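Local coordinates for carboxypeptidase A (Helicoverpa armigera, PDB 1JQG), which probably removes C-terminal residues from peptides as a zinc-dependent metallocarboxypeptidase of the M14 family, captured here as its pro-form, at residues L39-W52 / V63-L77. Sequence-based numbering, arbitrary orientation.
Sequences LVHDFENDLMLDVW and VLVPKFKREIFENFL
The rings of F43 and F76 stack face to face, centroids 4.0 Å apart and planes 13° from parallel, with F76 CB over the F43 ring as a CH-pi contact. At the edge of the F43 ring lies F73, its CD2 3.6 Å from F43 CE2; one face of the F73 ring carries V65 CG2. L39 CD1 approaches F76 CZ obliquely. With CG anti to the backbone N in both (chi1 177° at F43, 173° at F76), each ring reaches across from its own helix (39-46 or 70-77, nearly antiparallel), and the side chains slide past each other in opposite directions. With an alanine at F43, the F76 ring would probably lose its stacking partner and be freer to turn, leaving a gap beside F73. L49 CD1 packs 3.6 Å from F73 CD2, while its CD2 meets P66 CD. K69, at the N-cap of its helix, stretches its extended chain along L47 to give NZ to L47 O at 2.7 Å, tying down the Schellman turn that ends helix 39-46. L64 N donates to D50 O at 2.7 Å, and V51 pairs with V63 in the next, non-hydrogen-bonded position. W52 NE1 lies 3.7 Å from L64 CB and bonds weakly to D50 OD2, whose salt bridge is with R183. The contact packs two helices on each other and on the hairpin of strands 50-53 and 61-65, at one edge of the four-stranded antiparallel sheet of the activation domain, largely by apolar groups; the side chain of D50, about 10 Å from the zinc ion, turns its charge toward the enzyme, consistent with a prosegment shielding the active-site cleft.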
# COMPACT_ATOMS: atom_id res chain seq x y z
N LEU A 39 -14.39 -21.53 2.73
CA LEU A 39 -15.76 -21.30 3.13
C LEU A 39 -16.01 -19.82 3.37
O LEU A 39 -16.90 -19.20 2.79
CB LEU A 39 -16.08 -22.05 4.42
CG LEU A 39 -17.52 -22.16 4.91
CD1 LEU A 39 -18.44 -22.87 3.91
CD2 LEU A 39 -17.53 -22.91 6.24
N VAL A 40 -15.23 -19.24 4.28
CA VAL A 40 -15.41 -17.87 4.73
C VAL A 40 -15.08 -16.88 3.63
O VAL A 40 -15.79 -15.90 3.42
CB VAL A 40 -14.57 -17.55 5.98
CG1 VAL A 40 -14.69 -16.12 6.45
CG2 VAL A 40 -14.99 -18.48 7.12
N HIS A 41 -14.07 -17.20 2.83
CA HIS A 41 -13.57 -16.36 1.76
C HIS A 41 -14.62 -16.12 0.68
O HIS A 41 -14.88 -14.97 0.37
CB HIS A 41 -12.32 -16.95 1.12
CG HIS A 41 -11.72 -16.06 0.07
ND1 HIS A 41 -11.01 -14.92 0.37
CD2 HIS A 41 -11.74 -16.15 -1.29
CE1 HIS A 41 -10.63 -14.35 -0.75
NE2 HIS A 41 -11.05 -15.08 -1.78
N ASP A 42 -15.23 -17.17 0.17
CA ASP A 42 -16.27 -17.10 -0.85
C ASP A 42 -17.50 -16.36 -0.32
O ASP A 42 -18.11 -15.57 -1.03
CB ASP A 42 -16.66 -18.51 -1.30
CG ASP A 42 -15.53 -19.25 -1.98
OD1 ASP A 42 -14.61 -18.59 -2.51
OD2 ASP A 42 -15.57 -20.49 -2.02
N PHE A 43 -17.85 -16.62 0.95
CA PHE A 43 -19.03 -16.01 1.55
C PHE A 43 -18.88 -14.48 1.61
O PHE A 43 -19.75 -13.73 1.20
CB PHE A 43 -19.26 -16.54 2.95
CG PHE A 43 -20.42 -15.90 3.67
CD1 PHE A 43 -21.71 -16.07 3.22
CD2 PHE A 43 -20.21 -15.16 4.82
CE1 PHE A 43 -22.80 -15.50 3.87
CE2 PHE A 43 -21.28 -14.59 5.49
CZ PHE A 43 -22.57 -14.75 5.01
N GLU A 44 -17.73 -14.03 2.08
CA GLU A 44 -17.39 -12.62 2.15
C GLU A 44 -17.51 -11.98 0.76
O GLU A 44 -17.93 -10.83 0.67
CB GLU A 44 -15.97 -12.45 2.76
CG GLU A 44 -15.90 -12.88 4.23
CD GLU A 44 -14.47 -12.93 4.75
OE1 GLU A 44 -13.54 -13.35 4.02
OE2 GLU A 44 -14.22 -12.56 5.91
N ASN A 45 -17.09 -12.71 -0.27
CA ASN A 45 -17.09 -12.21 -1.63
C ASN A 45 -18.48 -12.07 -2.22
O ASN A 45 -18.82 -11.01 -2.76
CB ASN A 45 -16.22 -13.09 -2.53
CG ASN A 45 -14.75 -12.81 -2.37
OD1 ASN A 45 -14.15 -12.93 -1.29
ND2 ASN A 45 -14.07 -12.41 -3.44
N ASP A 46 -19.32 -13.07 -2.02
CA ASP A 46 -20.69 -13.06 -2.53
C ASP A 46 -21.55 -12.04 -1.80
O ASP A 46 -22.55 -11.51 -2.30
CB ASP A 46 -21.34 -14.45 -2.38
CG ASP A 46 -20.57 -15.53 -3.12
OD1 ASP A 46 -20.43 -16.62 -2.54
OD2 ASP A 46 -20.13 -15.29 -4.27
N LEU A 47 -21.18 -11.72 -0.56
CA LEU A 47 -21.88 -10.72 0.23
C LEU A 47 -21.25 -9.36 0.00
O LEU A 47 -21.73 -8.35 0.47
CB LEU A 47 -21.87 -11.05 1.71
CG LEU A 47 -23.11 -10.64 2.52
CD1 LEU A 47 -24.37 -11.20 1.87
CD2 LEU A 47 -23.11 -11.12 3.98
N MET A 48 -20.19 -9.32 -0.76
CA MET A 48 -19.39 -8.13 -1.06
C MET A 48 -18.98 -7.32 0.16
O MET A 48 -19.26 -6.13 0.29
CB MET A 48 -20.10 -7.25 -2.09
CG MET A 48 -20.35 -7.93 -3.44
SD MET A 48 -21.43 -7.04 -4.56
CE MET A 48 -23.04 -7.16 -3.83
N LEU A 49 -18.36 -7.99 1.13
CA LEU A 49 -17.90 -7.36 2.35
C LEU A 49 -16.49 -6.77 2.20
O LEU A 49 -15.73 -7.19 1.34
CB LEU A 49 -17.89 -8.35 3.54
CG LEU A 49 -19.24 -9.07 3.76
CD1 LEU A 49 -19.08 -10.24 4.73
CD2 LEU A 49 -20.26 -8.04 4.24
N ASP A 50 -16.16 -5.83 3.06
CA ASP A 50 -14.84 -5.23 3.10
C ASP A 50 -13.91 -6.07 3.98
O ASP A 50 -13.93 -5.96 5.21
CB ASP A 50 -14.95 -3.79 3.63
CG ASP A 50 -13.65 -3.02 3.54
OD1 ASP A 50 -12.69 -3.56 2.95
OD2 ASP A 50 -13.55 -1.90 4.07
N VAL A 51 -13.12 -6.92 3.35
CA VAL A 51 -12.14 -7.75 4.02
C VAL A 51 -10.82 -7.03 4.27
O VAL A 51 -10.03 -6.79 3.34
CB VAL A 51 -11.84 -9.02 3.19
CG1 VAL A 51 -10.84 -9.91 3.90
CG2 VAL A 51 -13.15 -9.75 2.92
N TRP A 52 -10.61 -6.59 5.49
CA TRP A 52 -9.37 -5.90 5.87
C TRP A 52 -8.19 -6.87 5.91
O TRP A 52 -7.12 -6.53 5.44
CB TRP A 52 -9.55 -5.28 7.27
CG TRP A 52 -10.49 -4.13 7.29
CD1 TRP A 52 -11.22 -3.63 6.24
CD2 TRP A 52 -10.85 -3.31 8.42
NE1 TRP A 52 -11.99 -2.57 6.64
CE2 TRP A 52 -11.78 -2.36 7.99
CE3 TRP A 52 -10.45 -3.30 9.76
CZ2 TRP A 52 -12.31 -1.39 8.84
CZ3 TRP A 52 -11.00 -2.34 10.62
CH2 TRP A 52 -11.93 -1.39 10.14
N VAL A 63 -12.97 -8.19 9.18
CA VAL A 63 -13.87 -7.80 8.08
C VAL A 63 -14.87 -6.74 8.53
O VAL A 63 -15.38 -6.82 9.65
CB VAL A 63 -14.56 -9.06 7.50
CG1 VAL A 63 -15.21 -9.86 8.61
CG2 VAL A 63 -15.52 -8.78 6.35
N LEU A 64 -15.08 -5.72 7.67
CA LEU A 64 -16.06 -4.69 7.97
C LEU A 64 -17.44 -5.04 7.43
O LEU A 64 -17.59 -5.26 6.25
CB LEU A 64 -15.58 -3.36 7.35
CG LEU A 64 -16.46 -2.13 7.64
CD1 LEU A 64 -16.34 -1.84 9.12
CD2 LEU A 64 -15.96 -1.00 6.77
N VAL A 65 -18.41 -5.24 8.29
CA VAL A 65 -19.75 -5.68 7.92
C VAL A 65 -20.82 -4.62 8.16
O VAL A 65 -20.98 -4.04 9.24
CB VAL A 65 -20.16 -6.94 8.72
CG1 VAL A 65 -21.60 -7.35 8.37
CG2 VAL A 65 -19.10 -8.05 8.62
N PRO A 66 -21.55 -4.26 7.12
CA PRO A 66 -22.64 -3.29 7.17
C PRO A 66 -23.72 -3.65 8.17
O PRO A 66 -24.01 -4.81 8.45
CB PRO A 66 -23.19 -3.26 5.75
CG PRO A 66 -22.03 -3.69 4.91
CD PRO A 66 -21.37 -4.78 5.73
N LYS A 67 -24.45 -2.65 8.66
CA LYS A 67 -25.51 -2.85 9.64
C LYS A 67 -26.63 -3.76 9.15
O LYS A 67 -27.15 -4.62 9.87
CB LYS A 67 -26.11 -1.52 10.05
CG LYS A 67 -27.18 -1.56 11.14
CD LYS A 67 -27.44 -0.11 11.55
CE LYS A 67 -27.85 0.76 10.37
NZ LYS A 67 -27.73 2.22 10.61
N PHE A 68 -26.99 -3.64 7.87
CA PHE A 68 -28.05 -4.41 7.27
C PHE A 68 -27.61 -5.79 6.83
O PHE A 68 -28.36 -6.50 6.15
CB PHE A 68 -28.67 -3.65 6.09
CG PHE A 68 -29.43 -2.42 6.50
CD1 PHE A 68 -29.01 -1.17 6.07
CD2 PHE A 68 -30.55 -2.49 7.32
CE1 PHE A 68 -29.70 -0.03 6.44
CE2 PHE A 68 -31.23 -1.35 7.69
CZ PHE A 68 -30.81 -0.11 7.25
N LYS A 69 -26.42 -6.22 7.21
CA LYS A 69 -25.90 -7.53 6.86
C LYS A 69 -25.30 -8.25 8.06
O LYS A 69 -24.89 -9.39 7.95
CB LYS A 69 -24.81 -7.40 5.78
CG LYS A 69 -25.35 -7.15 4.38
CD LYS A 69 -24.20 -6.88 3.43
CE LYS A 69 -24.65 -6.70 2.00
NZ LYS A 69 -23.48 -6.44 1.11
N ARG A 70 -25.32 -7.62 9.22
CA ARG A 70 -24.76 -8.16 10.44
C ARG A 70 -25.43 -9.45 10.88
O ARG A 70 -24.75 -10.38 11.32
CB ARG A 70 -24.80 -7.17 11.60
CG ARG A 70 -23.92 -5.93 11.41
CD ARG A 70 -23.97 -5.04 12.62
NE ARG A 70 -23.73 -5.78 13.86
CZ ARG A 70 -23.47 -5.18 15.04
NH1 ARG A 70 -23.41 -3.85 15.14
NH2 ARG A 70 -23.28 -6.01 16.07
N GLU A 71 -26.75 -9.50 10.77
CA GLU A 71 -27.52 -10.68 11.16
C GLU A 71 -27.31 -11.85 10.22
O GLU A 71 -27.16 -13.00 10.66
CB GLU A 71 -29.02 -10.34 11.25
CG GLU A 71 -29.87 -11.38 11.94
CD GLU A 71 -31.27 -10.88 12.28
OE1 GLU A 71 -32.17 -10.84 11.39
OE2 GLU A 71 -31.53 -10.51 13.45
N ILE A 72 -27.29 -11.59 8.91
CA ILE A 72 -27.07 -12.63 7.91
C ILE A 72 -25.64 -13.18 8.00
O ILE A 72 -25.41 -14.37 7.80
CB ILE A 72 -27.30 -12.07 6.49
CG1 ILE A 72 -28.73 -11.54 6.32
CG2 ILE A 72 -27.00 -13.14 5.45
CD1 ILE A 72 -28.90 -10.83 4.98
N PHE A 73 -24.69 -12.29 8.26
CA PHE A 73 -23.28 -12.61 8.29
C PHE A 73 -22.96 -13.60 9.41
O PHE A 73 -22.35 -14.65 9.15
CB PHE A 73 -22.42 -11.35 8.43
CG PHE A 73 -20.98 -11.59 8.76
CD1 PHE A 73 -20.47 -11.42 10.03
CD2 PHE A 73 -20.12 -11.99 7.73
CE1 PHE A 73 -19.11 -11.63 10.26
CE2 PHE A 73 -18.79 -12.21 7.97
CZ PHE A 73 -18.28 -12.02 9.23
N GLU A 74 -23.40 -13.29 10.64
CA GLU A 74 -23.08 -14.10 11.79
C GLU A 74 -23.98 -15.33 11.87
O GLU A 74 -23.66 -16.28 12.59
CB GLU A 74 -23.19 -13.32 13.09
CG GLU A 74 -24.48 -12.64 13.35
CD GLU A 74 -24.51 -11.86 14.66
OE1 GLU A 74 -25.44 -12.24 15.42
OE2 GLU A 74 -23.67 -10.94 14.90
N ASN A 75 -25.05 -15.32 11.10
CA ASN A 75 -25.94 -16.45 10.96
C ASN A 75 -25.24 -17.59 10.25
O ASN A 75 -25.39 -18.72 10.70
CB ASN A 75 -27.19 -16.06 10.15
CG ASN A 75 -28.35 -17.01 10.36
OD1 ASN A 75 -29.15 -16.79 11.26
ND2 ASN A 75 -28.40 -18.05 9.53
N PHE A 76 -24.55 -17.26 9.16
CA PHE A 76 -23.81 -18.21 8.36
C PHE A 76 -22.62 -18.80 9.11
O PHE A 76 -22.40 -20.00 9.07
CB PHE A 76 -23.31 -17.53 7.08
CG PHE A 76 -22.39 -18.37 6.23
CD1 PHE A 76 -22.93 -19.27 5.34
CD2 PHE A 76 -21.00 -18.27 6.31
CE1 PHE A 76 -22.11 -20.05 4.54
CE2 PHE A 76 -20.20 -19.05 5.52
CZ PHE A 76 -20.74 -19.94 4.63
N LEU A 77 -21.91 -17.95 9.86
CA LEU A 77 -20.75 -18.40 10.62
C LEU A 77 -21.19 -19.38 11.70
O LEU A 77 -20.46 -20.33 11.99
CB LEU A 77 -19.96 -17.23 11.23
CG LEU A 77 -19.37 -16.19 10.28
CD1 LEU A 77 -18.85 -14.95 11.00
CD2 LEU A 77 -18.22 -16.75 9.48